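UDP-N-acetylglucosamine 4,6-dehydratase (Vibrio fischeri, PDB 3PVZ) probably acts as a lyase that removes water from UDP-N-acetylglucosamine (a 4,6-dehydratase), using NAD bound in a Rossmann-type fold. Local coordinates at residues Lys189-Ala194 / Ser347-Glu352; His212-Arg217 / Val275-Gln280; Asn221-Ala226 / Asp292-Leu297; Gly362-Asp367 / Lys372-Gln377. All blocks are in the same frame, centred on the assembly; numbering follows the deposited sequence.

The four contacts sit at the periphery of the chain. Interaction 2 and interaction 3 are neighbours on one side, with centres 13 Å apart; helix 210-219 of the former is followed in the chain, after a short loop, by strand 224-227 of the latter, and Arg217 meets Gln222 and Pro223 between them. Both touch the second subunit, so this smaller lobe takes part in the dimer. Interaction 1 lies beyond the chain's centre, 43 Å and 50 Å from them, although in sequence it encloses both. Interaction 4 comes last along the chain and shares helix 351-367 with interaction 1, their centres 24 Å apart: interaction 1 lies at the start of that helix and interaction 4 at its end.

Interaction 1 (Lys189-Ala194 / Ser347-Glu352); sequences KSEEIA and SLYQQE
Glu191 and Tyr349 make this contact by themselves, at the surface. The first segment starts at Lys189, the last residue of helix 174-189, whose NZ forms a salt bridge with Asp146. Its carbonyl oxygen receives both Glu192 N and Ile193 N as the chain leaves the helix. Ser190 OG bonds back to Met187 O. Glu191 then reaches outward, CG lying beside the backbone N (chi1 -65°) and the chain extended beyond, to meet the tyrosine coming from the opposite direction. Tyr349 OH donates to Glu191 OE1 over 2.7 Å, meeting the syn side of the carboxylate but 32° out of its plane. The other oxygen, Glu191 OE2, stays at the ring edge, 3.5 Å from Tyr349 CE2, and the carboxylate and ring planes are 61° apart. On the other side of the contact, Tyr349 also touches Arg188. After Ile193, which packs on Ile153, Ala194 leads into strand 194-198. The bond thus links a helix-to-strand connection of the Rossmann-type alpha/beta sheet to the segment that enters the C-terminal helix 351-367.

Interaction 2 (His212-Arg217 / Val275-Gln280); sequences HGFNQR and VKYLKQ
Tyr277 brings the CD2-CE2 side of its ring against the beta carbon of Phe214, with Tyr277 CE2 3.6 Å from Phe214 CB. The two aromatic side chains cross obliquely, so this is no stack: the nearest pair of ring atoms, Phe214 CD2 and Tyr277 CD2, is 4.1 Å apart. Phe214 has CG anti to its carbonyl carbon (chi1 -59°), which carries its ring past the tyrosine toward strand 224-227, where it packs on Ile224 and Ala226. Tyr277 CG is instead turned to the far side from its backbone N (chi1 174°), and the ring extends straight across the gap between helices 210-219 and 270-280, whose backbones come closest at CA of Phe214 and CA of Tyr277, 8.6 Å apart. Such a helix pair set against a small parallel sheet fits the C-terminal lobe of an extended short-chain dehydrogenase/reductase, the part that usually receives the nucleotide sugar. Beyond the phenylalanine the phenol comes up to Asn215. Here Tyr277 OH lies 4.0 Å from Asn215 CB; the still shorter approach to the amide is doubtful, since that group is probably turned over in the model. Leu10 of the N-terminal helix 7-10 also lies against Tyr277. Asn215 packs on Phe205 and on Gln219 of the second subunit, while Arg217, on the same helix, forms a salt bridge with Glu75 of that subunit.

Interaction 3 (Asn221-Ala226 / Asp292-Leu297); sequences NQPIVA and DEAREL
Pro223 and Ala294 form the tight part of this contact, two small buried groups that bring the two segments close: CA of Pro223 and CA of Ala294 are 6.1 Å apart. The proline ring presents CG and CB to the single methyl of the alanine, with Pro223 CG 3.8 Å from Ala294 CB. Pro223 CB is almost as near, 3.9 Å from Ala294 CB, so the methyl faces the ring along one bond rather than at a point. Pro223 CG also approaches the helix backbone, 3.8 Å from Ala294 O. The polar side chains lie on the looser side. Arg295 starts out away from the proline and reaches the guanidinium edge to Asp292 one turn back, a weak salt bridge with Arg295 NH1 3.3 Å from Asp292 OD1 and an N-H...O angle of 139°. Its stronger partners are across the dimer: NE bonds to Ser82 O of the second subunit and NH2 to Arg81 O of that subunit, while NH2 also pairs with Glu291. Asp292 is exposed to solvent. Pro223 stands directly before strand 224-227, which lies beside strand 306-312, and helix 291-300 links strand 284-287 to that same strand, so the proline packs against the helix of a beta-alpha-beta crossover in the small parallel sheet.

Interaction 4 (Gly362-Asp367 / Lys372-Gln377); sequences GQMKTD and KEEIVQ
Gly362 O is gripped twice by Thr366, from opposite faces of the carbonyl plane. Thr366 N, making the helical bond, is 3.0 Å and Thr366 OG1 3.1 Å from Gly362 O, with the hydroxyl 38° above the plane. One residue on, Gln363 NE2 donates to Asp367 OD1 over 2.9 Å, nearly straight at 168° and on the syn side of the carboxylate. On the side toward helix 372-382, Met364, a selenomethionine in this crystal, carries the contact. From a chi1 of -74° its chain runs out toward the second helix and bends at its end. Glu374 comes from the opposite direction, extended beyond CG, and lays its carboxylate against the aliphatic part, with Met364 CG 3.7 Å from Glu374 OE2. The selenium meets the side of Ile375, Met364 SE being 4.0 Å from Ile375 CG1. Trp370, in the turn between the helices, packs on both Met364 and Ile375, while Met135 of helix 131-154 touches Met364 and Ile138 touches Ile375. At the exposed side of the contact Asp367 OD2 and Glu374 OE2 are 5.7 Å apart, two like charges that may raise each other's affinity for a proton slightly. Thr371 OG1 accepts from Glu374 N, at the first turn of the second helix. Helices 351-367 and 372-382 thus form a C-terminal helix-turn-helix pair, closed by Met364, Ile375 and Trp370, that packs on helix 131-154 of the Rossmann-type domain, with Ile375 also reaching Met174 of helix 174-189.

Interaction 1 (Lys189-Ala194 / Ser347-Glu352)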
# COMPACT_ATOMS: atom_id res chain seq x y z
N LYS A 189 26.97 1.16 6.28
CA LYS A 189 26.45 2.33 7.02
C LYS A 189 26.64 2.28 8.52
O LYS A 189 26.69 3.32 9.18
CB LYS A 189 24.96 2.52 6.74
CG LYS A 189 24.66 3.13 5.35
CD LYS A 189 25.40 4.47 5.18
CE LYS A 189 24.99 5.23 3.93
NZ LYS A 189 25.23 4.48 2.70
N SER A 190 26.73 1.08 9.07
CA SER A 190 26.97 0.89 10.48
C SER A 190 28.38 1.26 10.92
O SER A 190 28.62 1.34 12.11
CB SER A 190 26.68 -0.54 10.91
OG SER A 190 27.62 -1.41 10.40
N GLU A 191 29.30 1.47 9.99
CA GLU A 191 30.60 2.10 10.30
C GLU A 191 30.47 3.62 10.55
O GLU A 191 31.46 4.24 10.91
CB GLU A 191 31.61 1.86 9.15
CG GLU A 191 31.95 0.37 8.99
CD GLU A 191 32.72 0.02 7.73
OE1 GLU A 191 32.75 0.83 6.79
OE2 GLU A 191 33.28 -1.10 7.66
N GLU A 192 29.28 4.22 10.34
CA GLU A 192 29.08 5.65 10.57
C GLU A 192 27.95 6.01 11.52
O GLU A 192 27.92 7.11 11.98
CB GLU A 192 28.76 6.36 9.27
CG GLU A 192 29.94 6.39 8.33
CD GLU A 192 29.61 7.09 7.07
OE1 GLU A 192 29.45 6.35 6.11
OE2 GLU A 192 29.46 8.34 7.06
N ILE A 193 27.00 5.10 11.75
CA ILE A 193 25.92 5.33 12.67
C ILE A 193 25.55 3.98 13.26
O ILE A 193 25.65 2.97 12.57
CB ILE A 193 24.68 5.94 11.93
CG1 ILE A 193 23.58 6.36 12.92
CG2 ILE A 193 24.13 4.97 10.94
CD1 ILE A 193 22.44 7.19 12.26
N ALA A 194 25.14 3.98 14.52
CA ALA A 194 24.55 2.84 15.17
C ALA A 194 23.25 2.35 14.45
O ALA A 194 22.25 3.09 14.33
CB ALA A 194 24.24 3.17 16.64
N SER A 347 28.03 -10.01 9.89
CA SER A 347 28.01 -10.05 8.41
C SER A 347 28.99 -9.03 7.87
O SER A 347 29.13 -7.98 8.47
CB SER A 347 26.63 -9.63 7.84
OG SER A 347 25.54 -10.12 8.57
N LEU A 348 29.59 -9.33 6.72
CA LEU A 348 30.58 -8.46 6.04
C LEU A 348 30.02 -7.82 4.77
O LEU A 348 29.04 -8.29 4.21
CB LEU A 348 31.81 -9.29 5.62
CG LEU A 348 32.37 -10.28 6.64
CD1 LEU A 348 33.51 -11.16 6.08
CD2 LEU A 348 32.82 -9.49 7.86
N TYR A 349 30.66 -6.74 4.32
CA TYR A 349 30.51 -6.28 2.93
C TYR A 349 31.86 -6.08 2.21
O TYR A 349 32.90 -5.94 2.86
CB TYR A 349 29.73 -4.98 2.88
CG TYR A 349 30.53 -3.78 3.29
CD1 TYR A 349 31.13 -2.96 2.34
CD2 TYR A 349 30.68 -3.45 4.62
CE1 TYR A 349 31.86 -1.85 2.73
CE2 TYR A 349 31.40 -2.36 5.00
CZ TYR A 349 31.98 -1.57 4.06
OH TYR A 349 32.70 -0.52 4.49
N GLN A 350 31.80 -6.08 0.89
CA GLN A 350 32.89 -5.67 0.05
C GLN A 350 32.50 -4.42 -0.73
O GLN A 350 31.45 -4.39 -1.37
CB GLN A 350 33.22 -6.80 -0.89
CG GLN A 350 33.64 -8.07 -0.15
CD GLN A 350 34.35 -9.01 -1.05
OE1 GLN A 350 35.12 -8.58 -1.93
NE2 GLN A 350 34.11 -10.30 -0.87
N GLN A 351 33.32 -3.37 -0.66
CA GLN A 351 33.03 -2.11 -1.32
C GLN A 351 32.71 -2.34 -2.79
O GLN A 351 31.71 -1.82 -3.32
CB GLN A 351 34.20 -1.13 -1.15
CG GLN A 351 34.03 0.26 -1.76
CD GLN A 351 32.82 1.03 -1.27
OE1 GLN A 351 32.29 0.79 -0.18
NE2 GLN A 351 32.38 2.00 -2.07
N GLU A 352 33.54 -3.15 -3.43
CA GLU A 352 33.40 -3.41 -4.85
C GLU A 352 32.08 -4.02 -5.27
O GLU A 352 31.59 -3.71 -6.34
CB GLU A 352 34.51 -4.34 -5.33
CG GLU A 352 35.78 -3.61 -5.49
CD GLU A 352 36.90 -4.51 -5.90
OE1 GLU A 352 36.85 -5.72 -5.52
OE2 GLU A 352 37.83 -4.02 -6.59

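Interaction 2 (His212-Arg217 / Val275-Gln280)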
# COMPACT_ATOMS: atom_id res chain seq x y z
N HIS A 212 -4.85 -12.29 7.81
CA HIS A 212 -5.56 -11.09 7.44
C HIS A 212 -6.59 -11.48 6.37
O HIS A 212 -7.70 -10.97 6.36
CB HIS A 212 -4.59 -10.03 6.92
CG HIS A 212 -5.27 -8.89 6.25
ND1 HIS A 212 -5.73 -7.80 6.95
CD2 HIS A 212 -5.58 -8.68 4.95
CE1 HIS A 212 -6.29 -6.95 6.11
NE2 HIS A 212 -6.21 -7.46 4.89
N GLY A 213 -6.19 -12.36 5.48
CA GLY A 213 -7.11 -12.96 4.53
C GLY A 213 -8.36 -13.59 5.17
O GLY A 213 -9.46 -13.46 4.63
N PHE A 214 -8.20 -14.25 6.32
CA PHE A 214 -9.37 -14.90 6.97
C PHE A 214 -10.43 -13.86 7.26
O PHE A 214 -11.60 -14.09 6.96
CB PHE A 214 -9.06 -15.65 8.27
CG PHE A 214 -8.06 -16.77 8.15
CD1 PHE A 214 -7.73 -17.32 6.94
CD2 PHE A 214 -7.47 -17.28 9.29
CE1 PHE A 214 -6.80 -18.35 6.87
CE2 PHE A 214 -6.55 -18.32 9.23
CZ PHE A 214 -6.21 -18.84 8.01
N ASN A 215 -10.04 -12.70 7.79
CA ASN A 215 -11.00 -11.61 8.04
C ASN A 215 -11.75 -11.23 6.77
O ASN A 215 -12.96 -11.00 6.77
CB ASN A 215 -10.29 -10.36 8.57
CG ASN A 215 -9.72 -10.54 9.94
OD1 ASN A 215 -10.34 -11.17 10.79
ND2 ASN A 215 -8.53 -9.99 10.18
N GLN A 216 -11.00 -11.12 5.68
CA GLN A 216 -11.60 -10.65 4.44
C GLN A 216 -12.58 -11.67 3.95
O GLN A 216 -13.72 -11.34 3.61
CB GLN A 216 -10.51 -10.38 3.40
CG GLN A 216 -9.57 -9.27 3.79
CD GLN A 216 -10.25 -7.92 3.81
OE1 GLN A 216 -10.49 -7.36 4.88
NE2 GLN A 216 -10.55 -7.37 2.63
N ARG A 217 -12.16 -12.94 3.96
CA ARG A 217 -13.04 -14.02 3.57
C ARG A 217 -14.32 -13.99 4.40
O ARG A 217 -15.42 -14.07 3.85
CB ARG A 217 -12.36 -15.39 3.69
CG ARG A 217 -11.07 -15.58 2.89
CD ARG A 217 -11.23 -15.67 1.40
NE ARG A 217 -11.67 -14.44 0.74
CZ ARG A 217 -10.96 -13.31 0.64
NH1 ARG A 217 -9.75 -13.15 1.18
NH2 ARG A 217 -11.50 -12.30 -0.02
N VAL A 275 -9.63 -22.74 12.23
CA VAL A 275 -10.65 -23.39 13.04
C VAL A 275 -10.87 -22.63 14.36
O VAL A 275 -12.00 -22.24 14.67
CB VAL A 275 -10.28 -24.84 13.32
CG1 VAL A 275 -11.33 -25.49 14.15
CG2 VAL A 275 -10.11 -25.58 12.00
N LYS A 276 -9.79 -22.34 15.11
CA LYS A 276 -9.93 -21.57 16.36
C LYS A 276 -10.68 -20.27 16.14
O LYS A 276 -11.48 -19.85 16.99
CB LYS A 276 -8.58 -21.24 16.98
CG LYS A 276 -8.00 -22.38 17.78
CD LYS A 276 -6.46 -22.28 17.90
CE LYS A 276 -5.81 -23.66 18.16
NZ LYS A 276 -5.86 -24.09 19.60
N TYR A 277 -10.39 -19.63 15.01
CA TYR A 277 -10.88 -18.32 14.69
C TYR A 277 -12.37 -18.36 14.32
O TYR A 277 -13.14 -17.51 14.76
CB TYR A 277 -10.01 -17.76 13.58
CG TYR A 277 -10.45 -16.45 13.01
CD1 TYR A 277 -10.58 -15.32 13.80
CD2 TYR A 277 -10.73 -16.34 11.67
CE1 TYR A 277 -10.99 -14.12 13.27
CE2 TYR A 277 -11.13 -15.16 11.13
CZ TYR A 277 -11.25 -14.06 11.92
OH TYR A 277 -11.66 -12.91 11.32
N LEU A 278 -12.76 -19.36 13.53
CA LEU A 278 -14.17 -19.59 13.21
C LEU A 278 -14.99 -19.92 14.46
O LEU A 278 -16.10 -19.45 14.58
CB LEU A 278 -14.32 -20.71 12.20
CG LEU A 278 -13.84 -20.37 10.80
CD1 LEU A 278 -13.78 -21.60 9.90
CD2 LEU A 278 -14.74 -19.31 10.21
N LYS A 279 -14.45 -20.70 15.38
CA LYS A 279 -15.18 -21.02 16.62
C LYS A 279 -15.33 -19.79 17.50
O LYS A 279 -16.38 -19.60 18.11
CB LYS A 279 -14.47 -22.12 17.41
CG LYS A 279 -14.36 -23.41 16.65
CD LYS A 279 -14.28 -24.59 17.60
CE LYS A 279 -14.08 -25.90 16.86
NZ LYS A 279 -13.53 -26.89 17.82
N GLN A 280 -14.30 -18.96 17.55
CA GLN A 280 -14.37 -17.71 18.31
C GLN A 280 -15.43 -16.76 17.69
O GLN A 280 -16.01 -15.96 18.40
CB GLN A 280 -12.97 -17.04 18.43
CG GLN A 280 -12.59 -16.61 19.86
CD GLN A 280 -11.10 -16.26 20.04
OE1 GLN A 280 -10.33 -17.04 20.62
NE2 GLN A 280 -10.70 -15.08 19.55

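Interaction 3 (Asn221-Ala226 / Asp292-Leu297)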
# COMPACT_ATOMS: atom_id res chain seq x y z
N ASN A 221 -18.30 -13.18 2.77
CA ASN A 221 -19.00 -14.45 2.68
C ASN A 221 -18.35 -15.47 1.73
O ASN A 221 -19.04 -16.17 0.97
CB ASN A 221 -20.48 -14.18 2.34
CG ASN A 221 -21.30 -13.82 3.58
OD1 ASN A 221 -21.60 -12.65 3.83
ND2 ASN A 221 -21.64 -14.85 4.39
N GLN A 222 -17.02 -15.57 1.83
CA GLN A 222 -16.22 -16.48 0.99
C GLN A 222 -15.53 -17.60 1.80
O GLN A 222 -15.28 -17.46 3.00
CB GLN A 222 -15.17 -15.70 0.20
CG GLN A 222 -15.71 -14.91 -0.99
CD GLN A 222 -14.73 -13.83 -1.47
OE1 GLN A 222 -13.80 -13.47 -0.75
NE2 GLN A 222 -14.92 -13.34 -2.69
N PRO A 223 -15.22 -18.71 1.13
CA PRO A 223 -14.54 -19.81 1.82
C PRO A 223 -13.19 -19.42 2.44
O PRO A 223 -12.45 -18.61 1.86
CB PRO A 223 -14.32 -20.84 0.72
CG PRO A 223 -15.20 -20.47 -0.40
CD PRO A 223 -15.55 -19.03 -0.27
N ILE A 224 -12.86 -20.02 3.59
CA ILE A 224 -11.53 -19.91 4.15
C ILE A 224 -10.66 -21.00 3.55
O ILE A 224 -11.08 -22.18 3.46
CB ILE A 224 -11.55 -20.09 5.68
CG1 ILE A 224 -12.46 -19.04 6.35
CG2 ILE A 224 -10.11 -20.08 6.24
CD1 ILE A 224 -11.78 -17.98 7.03
N VAL A 225 -9.44 -20.61 3.19
CA VAL A 225 -8.47 -21.47 2.56
C VAL A 225 -7.18 -21.39 3.38
O VAL A 225 -6.74 -20.32 3.71
CB VAL A 225 -8.23 -21.01 1.09
CG1 VAL A 225 -6.97 -21.63 0.49
CG2 VAL A 225 -9.44 -21.35 0.22
N ALA A 226 -6.60 -22.52 3.74
CA ALA A 226 -5.43 -22.51 4.63
C ALA A 226 -4.68 -23.81 4.57
O ALA A 226 -5.29 -24.88 4.66
CB ALA A 226 -5.86 -22.26 6.03
N ASP A 292 -14.73 -25.48 -6.21
CA ASP A 292 -16.05 -25.34 -6.82
C ASP A 292 -17.15 -25.63 -5.80
O ASP A 292 -18.13 -24.88 -5.68
CB ASP A 292 -16.19 -26.27 -8.03
CG ASP A 292 -15.49 -25.72 -9.27
OD1 ASP A 292 -14.92 -24.60 -9.22
OD2 ASP A 292 -15.52 -26.43 -10.31
N GLU A 293 -16.97 -26.73 -5.08
CA GLU A 293 -17.88 -27.11 -4.00
C GLU A 293 -18.00 -25.96 -2.99
O GLU A 293 -19.09 -25.41 -2.79
CB GLU A 293 -17.36 -28.38 -3.33
CG GLU A 293 -18.21 -28.93 -2.21
CD GLU A 293 -17.53 -30.06 -1.46
OE1 GLU A 293 -16.27 -30.05 -1.35
OE2 GLU A 293 -18.24 -30.95 -0.95
N ALA A 294 -16.86 -25.59 -2.41
CA ALA A 294 -16.74 -24.48 -1.45
C ALA A 294 -17.49 -23.22 -1.83
O ALA A 294 -18.22 -22.66 -1.01
CB ALA A 294 -15.26 -24.13 -1.23
N ARG A 295 -17.32 -22.78 -3.08
CA ARG A 295 -17.94 -21.55 -3.55
C ARG A 295 -19.45 -21.63 -3.42
O ARG A 295 -20.09 -20.70 -2.93
CB ARG A 295 -17.54 -21.25 -5.01
CG ARG A 295 -17.85 -19.82 -5.47
CD ARG A 295 -17.32 -19.53 -6.89
NE ARG A 295 -15.85 -19.48 -6.95
CZ ARG A 295 -15.04 -20.43 -7.43
NH1 ARG A 295 -15.51 -21.57 -7.93
NH2 ARG A 295 -13.72 -20.24 -7.41
N GLU A 296 -20.03 -22.76 -3.83
CA GLU A 296 -21.47 -22.97 -3.71
C GLU A 296 -21.92 -23.08 -2.25
O GLU A 296 -22.94 -22.53 -1.87
CB GLU A 296 -21.90 -24.22 -4.49
CG GLU A 296 -21.86 -24.04 -6.01
CD GLU A 296 -23.13 -23.39 -6.57
OE1 GLU A 296 -23.12 -22.15 -6.80
OE2 GLU A 296 -24.14 -24.11 -6.78
N LEU A 297 -21.15 -23.78 -1.43
CA LEU A 297 -21.53 -23.96 -0.04
C LEU A 297 -21.47 -22.66 0.77
O LEU A 297 -22.22 -22.50 1.73
CB LEU A 297 -20.70 -25.07 0.61
CG LEU A 297 -20.88 -26.47 0.01
CD1 LEU A 297 -19.98 -27.46 0.71
CD2 LEU A 297 -22.33 -26.93 0.08

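Interaction 4 (Gly362-Asp367 / Lys372-Gln377)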
# COMPACT_ATOMS: atom_id res chain seq x y z
N GLY A 362 21.70 0.94 -11.69
CA GLY A 362 21.59 2.28 -12.30
C GLY A 362 21.52 2.21 -13.84
O GLY A 362 20.73 2.93 -14.45
N GLN A 363 22.32 1.33 -14.45
CA GLN A 363 22.37 1.18 -15.91
C GLN A 363 21.14 0.46 -16.45
O GLN A 363 20.70 0.75 -17.55
CB GLN A 363 23.65 0.44 -16.38
CG GLN A 363 23.92 0.54 -17.93
CD GLN A 363 24.31 1.97 -18.41
OE1 GLN A 363 25.30 2.55 -17.94
NE2 GLN A 363 23.54 2.53 -19.36
N MSE A 364 20.59 -0.49 -15.72
CA MSE A 364 19.32 -1.04 -16.13
C MSE A 364 18.28 0.08 -16.17
O MSE A 364 17.49 0.17 -17.09
CB MSE A 364 18.87 -2.15 -15.18
CG MSE A 364 19.64 -3.45 -15.33
SE MSE A 364 19.00 -4.77 -14.03
CE MSE A 364 20.75 -5.34 -13.34
N LYS A 365 18.28 0.95 -15.17
CA LYS A 365 17.33 2.06 -15.13
C LYS A 365 17.54 3.09 -16.24
O LYS A 365 16.60 3.74 -16.67
CB LYS A 365 17.39 2.76 -13.79
CG LYS A 365 16.79 1.95 -12.65
CD LYS A 365 16.94 2.68 -11.39
CE LYS A 365 16.55 1.84 -10.18
NZ LYS A 365 16.56 2.65 -8.90
N THR A 366 18.77 3.24 -16.69
CA THR A 366 19.12 4.19 -17.73
C THR A 366 18.63 3.63 -19.04
O THR A 366 18.03 4.35 -19.83
CB THR A 366 20.63 4.43 -17.78
OG1 THR A 366 21.01 5.18 -16.62
CG2 THR A 366 21.04 5.20 -19.05
N ASP A 367 18.86 2.33 -19.25
CA ASP A 367 18.44 1.66 -20.46
C ASP A 367 16.92 1.57 -20.61
O ASP A 367 16.41 1.30 -21.71
CB ASP A 367 19.07 0.26 -20.53
CG ASP A 367 20.61 0.30 -20.48
OD1 ASP A 367 21.20 1.38 -20.69
OD2 ASP A 367 21.23 -0.75 -20.20
N LYS A 372 14.18 -10.08 -15.93
CA LYS A 372 14.27 -10.72 -14.63
C LYS A 372 15.63 -11.40 -14.48
O LYS A 372 16.30 -11.25 -13.46
CB LYS A 372 13.16 -11.77 -14.45
CG LYS A 372 13.38 -12.60 -13.17
CD LYS A 372 12.14 -13.25 -12.61
CE LYS A 372 12.38 -13.61 -11.13
NZ LYS A 372 11.35 -14.51 -10.57
N GLU A 373 16.02 -12.15 -15.50
CA GLU A 373 17.20 -13.00 -15.40
C GLU A 373 18.49 -12.20 -15.31
O GLU A 373 19.47 -12.67 -14.77
CB GLU A 373 17.22 -13.99 -16.58
CG GLU A 373 16.19 -15.13 -16.41
CD GLU A 373 16.59 -16.12 -15.29
OE1 GLU A 373 17.68 -16.73 -15.41
OE2 GLU A 373 15.81 -16.27 -14.29
N GLU A 374 18.49 -10.98 -15.83
CA GLU A 374 19.60 -10.06 -15.61
C GLU A 374 19.77 -9.73 -14.12
O GLU A 374 20.89 -9.65 -13.61
CB GLU A 374 19.32 -8.78 -16.38
CG GLU A 374 20.53 -8.03 -16.85
CD GLU A 374 20.14 -6.75 -17.55
OE1 GLU A 374 18.94 -6.61 -17.91
OE2 GLU A 374 21.03 -5.88 -17.71
N ILE A 375 18.65 -9.51 -13.43
CA ILE A 375 18.69 -9.19 -11.99
C ILE A 375 19.16 -10.42 -11.20
O ILE A 375 20.06 -10.32 -10.36
CB ILE A 375 17.32 -8.70 -11.45
CG1 ILE A 375 16.76 -7.54 -12.29
CG2 ILE A 375 17.47 -8.25 -9.98
CD1 ILE A 375 15.58 -6.84 -11.67
N VAL A 376 18.57 -11.59 -11.51
CA VAL A 376 18.99 -12.86 -10.90
C VAL A 376 20.48 -13.08 -11.06
O VAL A 376 21.15 -13.48 -10.12
CB VAL A 376 18.25 -14.07 -11.48
CG1 VAL A 376 18.83 -15.37 -10.92
CG2 VAL A 376 16.75 -13.99 -11.17
N GLN A 377 21.01 -12.79 -12.24
CA GLN A 377 22.45 -12.96 -12.46
C GLN A 377 23.28 -12.03 -11.60
O GLN A 377 24.31 -12.42 -11.07
CB GLN A 377 22.79 -12.76 -13.93
CG GLN A 377 22.34 -13.91 -14.80
CD GLN A 377 22.96 -15.25 -14.38
OE1 GLN A 377 24.18 -15.37 -14.24
NE2 GLN A 377 22.11 -16.25 -14.16